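Long-range contacts in pullulanase (PDB 2YOC), which hydrolyses the alpha-1,6-glucosidic linkages of pullulan and related branched alpha-glucans and is a secreted cargo of a type 2 secretion system: residues S635-H639 / Y669-Q674; V752-E756 / Y832-A838; Y190-V196 / L244-V250; K406-K411 / T951-G955. All coordinates share one frame; numbering follows the deposited sequence.

Interaction 1: residues S635-H639 / Y669-Q674; sequences SAPEH and YHPKAQ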
loop_
_atom_site.group_PDB
_atom_site.type_symbol
_atom_site.label_atom_id
_atom_site.label_comp_id
_atom_site.label_asym_id
_atom_site.label_seq_id
_atom_site.Cartn_x
_atom_site.Cartn_y
_atom_site.Cartn_z
ATOM N N SER B 635 -19.765 -18.723 -30.258
ATOM C CA SER B 635 -20.422 -17.854 -31.211
ATOM C C SER B 635 -19.617 -16.567 -31.333
ATOM O O SER B 635 -18.735 -16.309 -30.502
ATOM C CB SER B 635 -21.829 -17.553 -30.731
ATOM O OG SER B 635 -21.795 -16.690 -29.611
ATOM N N ALA B 636 -19.934 -15.746 -32.343
ATOM C CA ALA B 636 -19.236 -14.497 -32.601
ATOM C C ALA B 636 -20.159 -13.306 -32.536
ATOM O O ALA B 636 -20.484 -12.739 -33.587
ATOM C CB ALA B 636 -18.529 -14.542 -33.949
ATOM N N PRO B 637 -20.541 -12.840 -31.324
ATOM C CA PRO B 637 -21.373 -11.623 -31.245
ATOM C C PRO B 637 -20.697 -10.371 -31.825
ATOM O O PRO B 637 -21.378 -9.358 -32.036
ATOM C CB PRO B 637 -21.661 -11.481 -29.749
ATOM C CG PRO B 637 -20.587 -12.246 -29.062
ATOM C CD PRO B 637 -20.207 -13.360 -29.979
ATOM N N GLU B 638 -19.374 -10.436 -32.108
ATOM C CA GLU B 638 -18.624 -9.319 -32.697
ATOM C C GLU B 638 -18.968 -9.098 -34.190
ATOM O O GLU B 638 -18.715 -8.019 -34.735
ATOM C CB GLU B 638 -17.099 -9.503 -32.494
ATOM C CG GLU B 638 -16.526 -10.794 -33.053
ATOM C CD GLU B 638 -16.376 -11.924 -32.063
ATOM O OE1 GLU B 638 -17.340 -12.189 -31.311
ATOM O OE2 GLU B 638 -15.278 -12.526 -32.018
ATOM N N HIS B 639 -19.513 -10.141 -34.852
ATOM C CA HIS B 639 -19.903 -10.056 -36.256
ATOM C C HIS B 639 -21.315 -9.498 -36.368
ATOM O O HIS B 639 -22.227 -9.908 -35.632
ATOM C CB HIS B 639 -19.746 -11.397 -36.963
ATOM C CG HIS B 639 -18.351 -11.956 -36.895
ATOM N ND1 HIS B 639 -18.095 -13.280 -37.218
ATOM C CD2 HIS B 639 -17.189 -11.361 -36.535
ATOM C CE1 HIS B 639 -16.793 -13.437 -37.060
ATOM N NE2 HIS B 639 -16.210 -12.312 -36.646
ATOM N N TYR B 669 -17.805 -12.781 -23.067
ATOM C CA TYR B 669 -17.501 -13.247 -24.416
ATOM C C TYR B 669 -18.127 -12.343 -25.450
ATOM O O TYR B 669 -17.775 -12.425 -26.622
ATOM C CB TYR B 669 -17.919 -14.707 -24.591
ATOM C CG TYR B 669 -16.969 -15.632 -23.864
ATOM C CD1 TYR B 669 -17.161 -15.947 -22.524
ATOM C CD2 TYR B 669 -15.853 -16.162 -24.506
ATOM C CE1 TYR B 669 -16.260 -16.755 -21.836
ATOM C CE2 TYR B 669 -14.961 -16.993 -23.835
ATOM C CZ TYR B 669 -15.146 -17.256 -22.489
ATOM O OH TYR B 669 -14.267 -18.073 -21.816
ATOM N N HIS B 670 -19.028 -11.456 -25.019
ATOM C CA HIS B 670 -19.655 -10.485 -25.897
ATOM C C HIS B 670 -18.901 -9.147 -25.822
ATOM O O HIS B 670 -18.484 -8.724 -24.727
ATOM C CB HIS B 670 -21.105 -10.187 -25.454
ATOM C CG HIS B 670 -22.069 -11.328 -25.544
ATOM N ND1 HIS B 670 -23.169 -11.262 -26.373
ATOM C CD2 HIS B 670 -22.112 -12.492 -24.850
ATOM C CE1 HIS B 670 -23.819 -12.403 -26.192
ATOM N NE2 HIS B 670 -23.211 -13.179 -25.297
ATOM N N PRO B 671 -18.828 -8.424 -26.960
ATOM C CA PRO B 671 -18.278 -7.050 -26.936
ATOM C C PRO B 671 -19.224 -6.094 -26.203
ATOM O O PRO B 671 -20.414 -6.046 -26.517
ATOM C CB PRO B 671 -18.236 -6.651 -28.426
ATOM C CG PRO B 671 -18.423 -7.940 -29.164
ATOM C CD PRO B 671 -19.272 -8.796 -28.308
ATOM N N LYS B 672 -18.708 -5.315 -25.254
ATOM C CA LYS B 672 -19.471 -4.302 -24.539
ATOM C C LYS B 672 -20.335 -3.493 -25.525
ATOM O O LYS B 672 -21.504 -3.229 -25.214
ATOM C CB LYS B 672 -18.503 -3.372 -23.783
ATOM C CG LYS B 672 -19.009 -1.968 -23.429
ATOM C CD LYS B 672 -18.052 -1.241 -22.451
ATOM C CE LYS B 672 -18.411 0.217 -22.271
ATOM N NZ LYS B 672 -17.241 0.987 -21.797
ATOM N N ALA B 673 -19.797 -3.148 -26.720
ATOM C CA ALA B 673 -20.537 -2.350 -27.701
ATOM C C ALA B 673 -21.831 -3.001 -28.220
ATOM O O ALA B 673 -22.838 -2.311 -28.460
ATOM C CB ALA B 673 -19.645 -1.926 -28.843
ATOM N N GLN B 674 -21.805 -4.328 -28.333
ATOM C CA GLN B 674 -22.910 -5.168 -28.776
ATOM C C GLN B 674 -23.980 -5.144 -27.665
ATOM O O GLN B 674 -25.124 -4.729 -27.921
ATOM C CB GLN B 674 -22.352 -6.587 -29.012
ATOM C CG GLN B 674 -23.214 -7.501 -29.785
ATOM C CD GLN B 674 -24.019 -8.335 -28.856
ATOM O OE1 GLN B 674 -23.473 -9.172 -28.119
ATOM N NE2 GLN B 674 -25.338 -8.140 -28.895
#

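Interaction 2: residues V752-E756 / Y832-A838; sequences VLPNE and YKASQEA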
loop_
_atom_site.group_PDB
_atom_site.type_symbol
_atom_site.label_atom_id
_atom_site.label_comp_id
_atom_site.label_asym_id
_atom_site.label_seq_id
_atom_site.Cartn_x
_atom_site.Cartn_y
_atom_site.Cartn_z
ATOM N N VAL B 752 -13.986 -16.514 13.829
ATOM C CA VAL B 752 -14.831 -16.601 15.029
ATOM C C VAL B 752 -15.033 -18.005 15.607
ATOM O O VAL B 752 -15.011 -18.174 16.832
ATOM C CB VAL B 752 -16.173 -15.856 14.874
ATOM C CG1 VAL B 752 -15.955 -14.366 14.672
ATOM C CG2 VAL B 752 -17.025 -16.447 13.756
ATOM N N LEU B 753 -15.302 -18.989 14.736
ATOM C CA LEU B 753 -15.547 -20.376 15.133
ATOM C C LEU B 753 -14.891 -21.260 14.071
ATOM O O LEU B 753 -15.540 -21.695 13.108
ATOM C CB LEU B 753 -17.068 -20.623 15.322
ATOM C CG LEU B 753 -17.562 -22.037 15.623
ATOM C CD1 LEU B 753 -16.943 -22.606 16.883
ATOM C CD2 LEU B 753 -19.066 -22.068 15.710
ATOM N N PRO B 754 -13.559 -21.445 14.185
ATOM C CA PRO B 754 -12.845 -22.210 13.158
ATOM C C PRO B 754 -13.072 -23.698 13.239
ATOM O O PRO B 754 -13.358 -24.230 14.309
ATOM C CB PRO B 754 -11.368 -21.842 13.372
ATOM C CG PRO B 754 -11.349 -20.823 14.485
ATOM C CD PRO B 754 -12.633 -20.975 15.229
ATOM N N ASN B 755 -12.970 -24.358 12.088
ATOM C CA ASN B 755 -13.087 -25.802 11.976
ATOM C C ASN B 755 -11.681 -26.416 12.096
ATOM O O ASN B 755 -10.684 -25.714 11.894
ATOM C CB ASN B 755 -13.793 -26.189 10.672
ATOM C CG ASN B 755 -13.138 -25.759 9.371
ATOM O OD1 ASN B 755 -11.912 -25.738 9.211
ATOM N ND2 ASN B 755 -13.961 -25.523 8.362
ATOM N N GLU B 756 -11.599 -27.719 12.413
ATOM C CA GLU B 756 -10.314 -28.416 12.601
ATOM C C GLU B 756 -9.264 -28.261 11.507
ATOM O O GLU B 756 -8.078 -28.359 11.818
ATOM C CB GLU B 756 -10.493 -29.885 13.019
ATOM C CG GLU B 756 -10.809 -30.851 11.892
ATOM C CD GLU B 756 -12.201 -30.758 11.300
ATOM O OE1 GLU B 756 -13.145 -30.351 12.020
ATOM O OE2 GLU B 756 -12.346 -31.129 10.114
ATOM N N TYR B 832 -19.610 -28.271 4.420
ATOM C CA TYR B 832 -18.166 -28.412 4.186
ATOM C C TYR B 832 -17.323 -27.535 5.137
ATOM O O TYR B 832 -16.232 -27.939 5.540
ATOM C CB TYR B 832 -17.816 -27.926 2.768
ATOM C CG TYR B 832 -17.888 -28.919 1.631
ATOM C CD1 TYR B 832 -17.317 -30.184 1.745
ATOM C CD2 TYR B 832 -18.368 -28.538 0.382
ATOM C CE1 TYR B 832 -17.324 -31.081 0.675
ATOM C CE2 TYR B 832 -18.357 -29.415 -0.700
ATOM C CZ TYR B 832 -17.830 -30.686 -0.553
ATOM O OH TYR B 832 -17.837 -31.545 -1.627
ATOM N N LYS B 833 -17.799 -26.295 5.417
ATOM C CA LYS B 833 -17.037 -25.272 6.153
ATOM C C LYS B 833 -17.271 -25.044 7.672
ATOM O O LYS B 833 -16.382 -24.488 8.330
ATOM C CB LYS B 833 -17.060 -23.937 5.383
ATOM C CG LYS B 833 -16.225 -23.927 4.118
ATOM C CD LYS B 833 -16.720 -22.893 3.107
ATOM C CE LYS B 833 -16.510 -23.333 1.678
ATOM N NZ LYS B 833 -15.078 -23.308 1.258
ATOM N N ALA B 834 -18.451 -25.421 8.210
ATOM C CA ALA B 834 -18.788 -25.201 9.623
ATOM C C ALA B 834 -18.017 -26.088 10.594
ATOM O O ALA B 834 -17.731 -27.248 10.276
ATOM C CB ALA B 834 -20.286 -25.356 9.846
ATOM N N SER B 835 -17.691 -25.539 11.788
ATOM C CA SER B 835 -16.980 -26.273 12.846
ATOM C C SER B 835 -17.868 -27.396 13.359
ATOM O O SER B 835 -19.092 -27.242 13.375
ATOM C CB SER B 835 -16.596 -25.343 13.998
ATOM O OG SER B 835 -15.916 -26.026 15.039
ATOM N N GLN B 836 -17.245 -28.521 13.776
ATOM C CA GLN B 836 -17.928 -29.696 14.333
ATOM C C GLN B 836 -18.893 -29.268 15.457
ATOM O O GLN B 836 -19.926 -29.909 15.665
ATOM C CB GLN B 836 -16.894 -30.729 14.849
ATOM C CG GLN B 836 -17.452 -32.151 15.030
ATOM C CD GLN B 836 -16.388 -33.215 15.140
ATOM O OE1 GLN B 836 -16.239 -33.847 16.186
ATOM N NE2 GLN B 836 -15.687 -33.510 14.044
ATOM N N GLU B 837 -18.560 -28.135 16.121
ATOM C CA GLU B 837 -19.271 -27.487 17.223
ATOM C C GLU B 837 -20.589 -26.845 16.796
ATOM O O GLU B 837 -21.486 -26.680 17.625
ATOM C CB GLU B 837 -18.365 -26.433 17.897
ATOM C CG GLU B 837 -17.260 -27.026 18.761
ATOM C CD GLU B 837 -16.500 -26.065 19.663
ATOM O OE1 GLU B 837 -16.212 -24.925 19.224
ATOM O OE2 GLU B 837 -16.145 -26.475 20.794
ATOM N N ALA B 838 -20.701 -26.460 15.523
ATOM C CA ALA B 838 -21.920 -25.834 15.046
ATOM C C ALA B 838 -23.060 -26.841 14.814
ATOM O O ALA B 838 -23.055 -27.597 13.839
ATOM C CB ALA B 838 -21.636 -25.011 13.803
#

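Interaction 3: residues Y190-V196 / L244-V250; sequences YSHSSKV and LLQGETV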
loop_
_atom_site.group_PDB
_atom_site.type_symbol
_atom_site.label_atom_id
_atom_site.label_comp_id
_atom_site.label_asym_id
_atom_site.label_seq_id
_atom_site.Cartn_x
_atom_site.Cartn_y
_atom_site.Cartn_z
ATOM N N TYR B 190 -8.861 -19.923 -56.510
ATOM C CA TYR B 190 -10.280 -20.192 -56.259
ATOM C C TYR B 190 -10.867 -21.263 -57.188
ATOM O O TYR B 190 -10.392 -21.438 -58.304
ATOM C CB TYR B 190 -11.104 -18.886 -56.334
ATOM C CG TYR B 190 -11.000 -18.161 -57.663
ATOM C CD1 TYR B 190 -9.963 -17.261 -57.912
ATOM C CD2 TYR B 190 -11.945 -18.363 -58.670
ATOM C CE1 TYR B 190 -9.845 -16.609 -59.142
ATOM C CE2 TYR B 190 -11.861 -17.684 -59.889
ATOM C CZ TYR B 190 -10.805 -16.809 -60.120
ATOM O OH TYR B 190 -10.691 -16.150 -61.321
ATOM N N SER B 191 -11.896 -21.980 -56.710
ATOM C CA SER B 191 -12.645 -23.006 -57.441
ATOM C C SER B 191 -14.082 -23.015 -56.953
ATOM O O SER B 191 -14.343 -23.158 -55.746
ATOM C CB SER B 191 -12.022 -24.393 -57.297
ATOM O OG SER B 191 -12.721 -25.370 -58.057
ATOM N N HIS B 192 -15.013 -22.825 -57.901
ATOM C CA HIS B 192 -16.423 -22.762 -57.587
ATOM C C HIS B 192 -16.975 -24.092 -57.118
ATOM O O HIS B 192 -17.597 -24.142 -56.047
ATOM C CB HIS B 192 -17.195 -22.254 -58.804
ATOM C CG HIS B 192 -18.684 -22.187 -58.610
ATOM N ND1 HIS B 192 -19.508 -23.255 -58.948
ATOM C CD2 HIS B 192 -19.453 -21.163 -58.165
ATOM C CE1 HIS B 192 -20.739 -22.859 -58.667
ATOM N NE2 HIS B 192 -20.757 -21.602 -58.210
ATOM N N SER B 193 -16.749 -25.160 -57.916
ATOM C CA SER B 193 -17.333 -26.460 -57.638
ATOM C C SER B 193 -16.401 -27.555 -57.153
ATOM O O SER B 193 -16.871 -28.665 -56.856
ATOM C CB SER B 193 -18.137 -26.920 -58.839
ATOM O OG SER B 193 -19.232 -26.045 -59.064
ATOM N N SER B 194 -15.087 -27.246 -57.039
ATOM C CA SER B 194 -14.073 -28.215 -56.603
ATOM C C SER B 194 -13.109 -27.621 -55.572
ATOM O O SER B 194 -13.185 -26.430 -55.270
ATOM C CB SER B 194 -13.282 -28.722 -57.807
ATOM O OG SER B 194 -14.039 -28.754 -59.008
ATOM N N LYS B 195 -12.211 -28.461 -55.019
ATOM C CA LYS B 195 -11.174 -28.019 -54.076
ATOM C C LYS B 195 -9.984 -27.568 -54.893
ATOM O O LYS B 195 -9.689 -28.145 -55.953
ATOM C CB LYS B 195 -10.708 -29.171 -53.156
ATOM C CG LYS B 195 -11.715 -29.634 -52.108
ATOM C CD LYS B 195 -11.607 -31.129 -51.790
ATOM C CE LYS B 195 -12.436 -31.928 -52.788
ATOM N NZ LYS B 195 -12.037 -33.359 -52.866
ATOM N N VAL B 196 -9.295 -26.537 -54.413
ATOM C CA VAL B 196 -8.062 -26.059 -55.018
ATOM C C VAL B 196 -7.017 -27.116 -54.646
ATOM O O VAL B 196 -6.863 -27.445 -53.468
ATOM C CB VAL B 196 -7.677 -24.644 -54.528
ATOM C CG1 VAL B 196 -6.284 -24.247 -55.018
ATOM C CG2 VAL B 196 -8.712 -23.616 -54.966
ATOM N N LEU B 244 -16.469 -14.966 -55.898
ATOM C CA LEU B 244 -15.326 -15.590 -55.218
ATOM C C LEU B 244 -15.801 -16.299 -53.938
ATOM O O LEU B 244 -15.371 -17.427 -53.637
ATOM C CB LEU B 244 -14.251 -14.532 -54.905
ATOM C CG LEU B 244 -12.982 -14.424 -55.795
ATOM C CD1 LEU B 244 -13.080 -15.222 -57.075
ATOM C CD2 LEU B 244 -12.662 -12.973 -56.111
ATOM N N LEU B 245 -16.754 -15.655 -53.247
ATOM C CA LEU B 245 -17.375 -16.138 -52.023
ATOM C C LEU B 245 -18.437 -17.216 -52.294
ATOM O O LEU B 245 -19.064 -17.725 -51.364
ATOM C CB LEU B 245 -17.954 -14.964 -51.230
ATOM C CG LEU B 245 -16.945 -13.916 -50.796
ATOM C CD1 LEU B 245 -17.619 -12.593 -50.543
ATOM C CD2 LEU B 245 -16.128 -14.391 -49.591
ATOM N N GLN B 246 -18.590 -17.612 -53.558
ATOM C CA GLN B 246 -19.526 -18.655 -53.928
ATOM C C GLN B 246 -18.949 -20.020 -53.681
ATOM O O GLN B 246 -19.699 -20.988 -53.599
ATOM C CB GLN B 246 -19.944 -18.515 -55.407
ATOM C CG GLN B 246 -21.023 -17.449 -55.659
ATOM C CD GLN B 246 -22.344 -17.834 -55.039
ATOM O OE1 GLN B 246 -22.992 -18.804 -55.450
ATOM N NE2 GLN B 246 -22.732 -17.117 -53.996
ATOM N N GLY B 247 -17.630 -20.106 -53.586
ATOM C CA GLY B 247 -16.965 -21.389 -53.416
ATOM C C GLY B 247 -15.710 -21.348 -52.589
ATOM O O GLY B 247 -15.655 -20.637 -51.586
ATOM N N GLU B 248 -14.718 -22.151 -52.972
ATOM C CA GLU B 248 -13.457 -22.209 -52.247
ATOM C C GLU B 248 -12.477 -21.119 -52.712
ATOM O O GLU B 248 -12.522 -20.688 -53.868
ATOM C CB GLU B 248 -12.810 -23.604 -52.366
ATOM C CG GLU B 248 -11.607 -23.764 -51.451
ATOM C CD GLU B 248 -11.089 -25.170 -51.260
ATOM O OE1 GLU B 248 -11.758 -25.959 -50.552
ATOM O OE2 GLU B 248 -9.966 -25.451 -51.740
ATOM N N THR B 249 -11.645 -20.647 -51.779
ATOM C CA THR B 249 -10.530 -19.735 -51.992
ATOM C C THR B 249 -9.372 -20.295 -51.164
ATOM O O THR B 249 -9.580 -20.819 -50.062
ATOM C CB THR B 249 -10.815 -18.282 -51.592
ATOM O OG1 THR B 249 -11.157 -18.232 -50.210
ATOM C CG2 THR B 249 -11.855 -17.620 -52.463
ATOM N N VAL B 250 -8.164 -20.204 -51.695
ATOM C CA VAL B 250 -6.981 -20.715 -51.016
ATOM C C VAL B 250 -5.854 -19.702 -51.237
ATOM O O VAL B 250 -5.625 -19.285 -52.387
ATOM C CB VAL B 250 -6.614 -22.137 -51.539
ATOM C CG1 VAL B 250 -5.183 -22.511 -51.201
ATOM C CG2 VAL B 250 -7.576 -23.193 -51.010
#

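Interaction 4: residues K406-K411 / T951-G955; sequences KADLAK and TLGDG. With SO4 (sulfate ion), chain C.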
loop_
_atom_site.group_PDB
_atom_site.type_symbol
_atom_site.label_atom_id
_atom_site.label_comp_id
_atom_site.label_asym_id
_atom_site.label_seq_id
_atom_site.Cartn_x
_atom_site.Cartn_y
_atom_site.Cartn_z
ATOM N N LYS B 406 -33.594 3.761 -10.839
ATOM C CA LYS B 406 -32.522 3.000 -10.178
ATOM C C LYS B 406 -33.087 2.501 -8.826
ATOM O O LYS B 406 -32.913 1.323 -8.494
ATOM C CB LYS B 406 -31.256 3.864 -9.999
ATOM C CG LYS B 406 -30.464 4.036 -11.290
ATOM C CD LYS B 406 -29.474 5.186 -11.203
ATOM C CE LYS B 406 -29.008 5.572 -12.582
ATOM N NZ LYS B 406 -28.607 7.003 -12.662
ATOM N N ALA B 407 -33.856 3.371 -8.115
ATOM C CA ALA B 407 -34.518 3.014 -6.872
ATOM C C ALA B 407 -35.558 1.894 -7.118
ATOM O O ALA B 407 -35.634 0.947 -6.314
ATOM C CB ALA B 407 -35.150 4.220 -6.252
ATOM N N ASP B 408 -36.265 1.923 -8.280
ATOM C CA ASP B 408 -37.198 0.855 -8.662
ATOM C C ASP B 408 -36.419 -0.433 -8.857
ATOM O O ASP B 408 -36.776 -1.440 -8.257
ATOM C CB ASP B 408 -37.971 1.199 -9.948
ATOM C CG ASP B 408 -38.885 2.385 -9.841
ATOM O OD1 ASP B 408 -39.292 2.726 -8.701
ATOM O OD2 ASP B 408 -39.193 2.985 -10.888
ATOM N N LEU B 409 -35.321 -0.373 -9.640
ATOM C CA LEU B 409 -34.441 -1.504 -9.944
ATOM C C LEU B 409 -33.829 -2.113 -8.734
ATOM O O LEU B 409 -33.834 -3.326 -8.613
ATOM C CB LEU B 409 -33.308 -1.085 -10.863
ATOM C CG LEU B 409 -33.646 -0.774 -12.271
ATOM C CD1 LEU B 409 -32.447 -0.241 -12.959
ATOM C CD2 LEU B 409 -34.152 -2.001 -12.982
ATOM N N ALA B 410 -33.272 -1.283 -7.847
ATOM C CA ALA B 410 -32.618 -1.733 -6.617
ATOM C C ALA B 410 -33.526 -2.622 -5.741
ATOM O O ALA B 410 -33.017 -3.455 -4.989
ATOM C CB ALA B 410 -32.119 -0.531 -5.817
ATOM N N LYS B 411 -34.866 -2.471 -5.882
ATOM C CA LYS B 411 -35.835 -3.260 -5.129
ATOM C C LYS B 411 -35.867 -4.707 -5.555
ATOM O O LYS B 411 -36.314 -5.542 -4.765
ATOM C CB LYS B 411 -37.222 -2.602 -5.143
ATOM C CG LYS B 411 -37.346 -1.504 -4.084
ATOM C CD LYS B 411 -38.087 -0.271 -4.565
ATOM C CE LYS B 411 -37.973 0.927 -3.622
ATOM N NZ LYS B 411 -36.628 1.592 -3.622
ATOM N N THR B 951 -32.718 0.255 -0.492
ATOM C CA THR B 951 -32.605 0.202 -1.949
ATOM C C THR B 951 -32.490 1.605 -2.558
ATOM O O THR B 951 -33.391 2.058 -3.276
ATOM C CB THR B 951 -33.802 -0.582 -2.503
ATOM O OG1 THR B 951 -35.011 0.116 -2.151
ATOM C CG2 THR B 951 -33.835 -2.037 -2.006
ATOM N N LEU B 952 -31.377 2.298 -2.244
ATOM C CA LEU B 952 -31.110 3.669 -2.688
ATOM C C LEU B 952 -30.985 3.820 -4.198
ATOM O O LEU B 952 -31.307 4.898 -4.710
ATOM C CB LEU B 952 -29.897 4.284 -1.983
ATOM C CG LEU B 952 -29.975 4.554 -0.478
ATOM C CD1 LEU B 952 -28.617 4.985 0.067
ATOM C CD2 LEU B 952 -31.013 5.614 -0.148
ATOM N N GLY B 953 -30.512 2.769 -4.895
ATOM C CA GLY B 953 -30.366 2.791 -6.349
ATOM C C GLY B 953 -29.240 3.634 -6.937
ATOM O O GLY B 953 -28.487 3.128 -7.773
ATOM N N ASP B 954 -29.139 4.942 -6.574
ATOM C CA ASP B 954 -28.088 5.821 -7.111
ATOM C C ASP B 954 -26.789 5.707 -6.311
ATOM O O ASP B 954 -26.817 5.864 -5.088
ATOM C CB ASP B 954 -28.523 7.288 -7.116
ATOM C CG ASP B 954 -29.466 7.687 -8.233
ATOM O OD1 ASP B 954 -28.967 8.037 -9.333
ATOM O OD2 ASP B 954 -30.709 7.750 -7.980
ATOM N N GLY B 955 -25.661 5.512 -6.994
ATOM C CA GLY B 955 -24.358 5.469 -6.352
ATOM C C GLY B 955 -24.071 6.670 -5.454
ATOM O O GLY B 955 -23.523 6.514 -4.359
HETATM S S SO4 C . -33.233 7.552 -11.732
HETATM O O1 SO4 C . -34.273 8.489 -11.274
HETATM O O2 SO4 C . -31.917 8.234 -11.724
HETATM O O3 SO4 C . -33.174 6.450 -10.798
HETATM O O4 SO4 C . -33.552 7.052 -13.086
#

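Interaction 1: residues S635-H639 / Y669-Q674
Pro637 is the wedge of this contact, pressing its ring into the angle formed by His670, Pro671 and Gln674. Its CG lies over one face of the imidazole, 4.1 Å from the ring centroid and displaced toward the rim, a CH-pi contact. The same carbon is 3.8 Å from CD of Pro671, so the two proline rings touch through these carbons, while Pro637 CB comes within 3.4 Å of Gln674 OE1. That oxygen is already engaged: His670 ND1 donates to Gln674 OE1 over 2.7 Å, almost straight at 167° and within the plane of the imidazole. This bond helps to fix the ring's rotation, with one face turned to the proline. Gln674 leaves with CG trans to the amide nitrogen (chi1 -165°), then turns sharply about CB-CG, which swings its amide back toward the imidazole. Ile646 of helix 640-655 also packs on Pro637.

The other flank is looser and partly exposed. Glu638 contributes little more than its aliphatic base, CB standing 3.9 Å from Pro671 CG, while its carboxylate forms a salt bridge with Arg618. The phenol of Tyr669 likewise leads away. Both segments run into helices, 640-655 and 672-683, which flank strand 661-664 in sequence; the proline-on-histidine packing thus joins the starts of two successive outer helices of a (beta/alpha)8 barrel.

Interaction 2: residues V752-E756 / Y832-A838
Leu753 and Asn755 reach across to Ser835 and its neighbours from a loop of the (beta/alpha)8 barrel region. That loop precedes helix 762-776, whereas Ser835 opens a type I turn, Ser835 to Ala838, between helices 826-833 and 840-855. The backbones come nearest at Asn755 and Ser835, whose CA atoms are 4.0 Å apart, and the side chains divide the work to either side of this point.

On the apolar side, the first torsion of Leu753 (chi1 175°) puts CG on the far side of the CA-CB bond from the backbone N, which brings the branched end down onto the turn. CG rests 3.8 Å from Ser835 CB, and the two methyls part company: CD2 approaches the Ala838 methyl, with CB 4.3 Å away, and CD1 lies against the carboxylate end of Glu837. The leucine and the extended glutamate cross obliquely, and the touch is between CD1 and OE1, at the exposed margin of the turn.

The polar side is organised by two backbone carbonyls. Ser835 OG gives a weak hydrogen bond to Pro754 O at 3.2 Å. Asn755 holds CG between its backbone N and carbonyl carbon (chi1 60°), sending the amide toward the end of helix 826-833. Arg741 ties the same region together, its NH1 bonding to Tyr832 O and Ala834 O while its own carbonyl receives Asn755 ND2. That nitrogen also donates to Lys833 O at 2.6 Å, approaching from above the carbonyl plane, 47° out of it.

Interaction 3: residues Y190-V196 / L244-V250
Tyr190 and Ser191 pair antiparallel with Thr249 and Glu248, joining strand 185-191, outermost in its sheet within the chain, to strand 248-254. Ser191 and Glu248 are the hydrogen-bonded pair, with Ser191 N to Glu248 O at 3.2 Å and Glu248 N to Ser191 O at 3.0 Å; Tyr190 and Thr249 form the non-hydrogen-bonded pair.

The side chains separate by face. With Tyr190 and Thr249 lies Leu244, from the turn leading into the second strand. Its CD1 methyl sits over the centre of the tyrosine ring, 3.6 Å from the centroid and only 11° off the normal, a CH-pi contact. A chi1 of 58°, with CG flanked by N and C, places the ring beneath that methyl. Further along, His192 and Gln246 run side by side. On the face of Ser191, Glu248 extends its full length under the loop that follows the first strand, and OE2 accepts Val196 N at 3.0 Å from above the carboxylate plane. Val196 in turn slides past Val250, its CB 3.8 Å from CG2 of that residue.

Both segments belong to the pullulanase N2 domain, of the E-set clan. Arg357, in the carbohydrate-binding module 48 region, forms a salt bridge to the same OE2, so the buried carboxylate meets a backbone N-H and a guanidinium together, an environment that would probably favour its ionised form.

Interaction 4: residues K406-K411 / T951-G955
Lys406 and Asp954 supply the charged end of this contact, crossing at about a right angle in a long salt bridge, NZ to OD1 3.5 Å; the lysine CD also rests on that oxygen. Lys406 starts with CG turned away from its own carbonyl carbon (chi1 -76°) and then runs extended, which carries the ammonium to Asp954 OD1. A sulfate, probably from the crystallisation liquor, sits beside them at the start of helix 406-410, where Lys406 N donates to its O3 at 2.7 Å. The helix N terminus and Lys406 would probably favour an anion here, whereas the nearby Asp954 carboxylate would probably work against it.

The hydrogen bonds of the other end centre on Lys411. Its bent chain lies across Thr951, and NZ donates to Thr951 OG1 at 2.6 Å and to Ala407 O at 2.9 Å, the latter from above the carbonyl plane. In the fold, helix 406-410 immediately precedes strand 413-417, the first of the (beta/alpha)8 barrel, while 951-955 falls within the C-terminal pullulanase-type family region, in the loop that runs into helix 955-961.

Apolar and backbone packing fills the middle. Ala410 CB lies 3.7 Å from Thr951 CB, and the same methyl is 3.8 Å from Gly953 N. Gly953, whose positive phi (73°) suits glycine, has no side chain on its helix-facing side, and its CA approaches that of Ala407 to 4.2 Å.

Three of the four contacts belong to the barrel and its surroundings, and interaction 3 lies in the N-terminal region. Interaction 4 joins the entry to the barrel with the C-terminal pullulanase-type region, closing a long loop of chain inside which interactions 1 and 2 are nested. Interactions 1 and 4 are nearest in centre-to-centre distance, about 28 Å, closely followed by 1 and 3 at about 29 Å; interactions 2 and 3 are about 67 Å apart, on opposite sides of the chain's centre. None touches another. The side chain of Glu638 in interaction 1 is about 8 Å from a bound calcium ion, and that of Leu952 in interaction 4 about 11 Å from one.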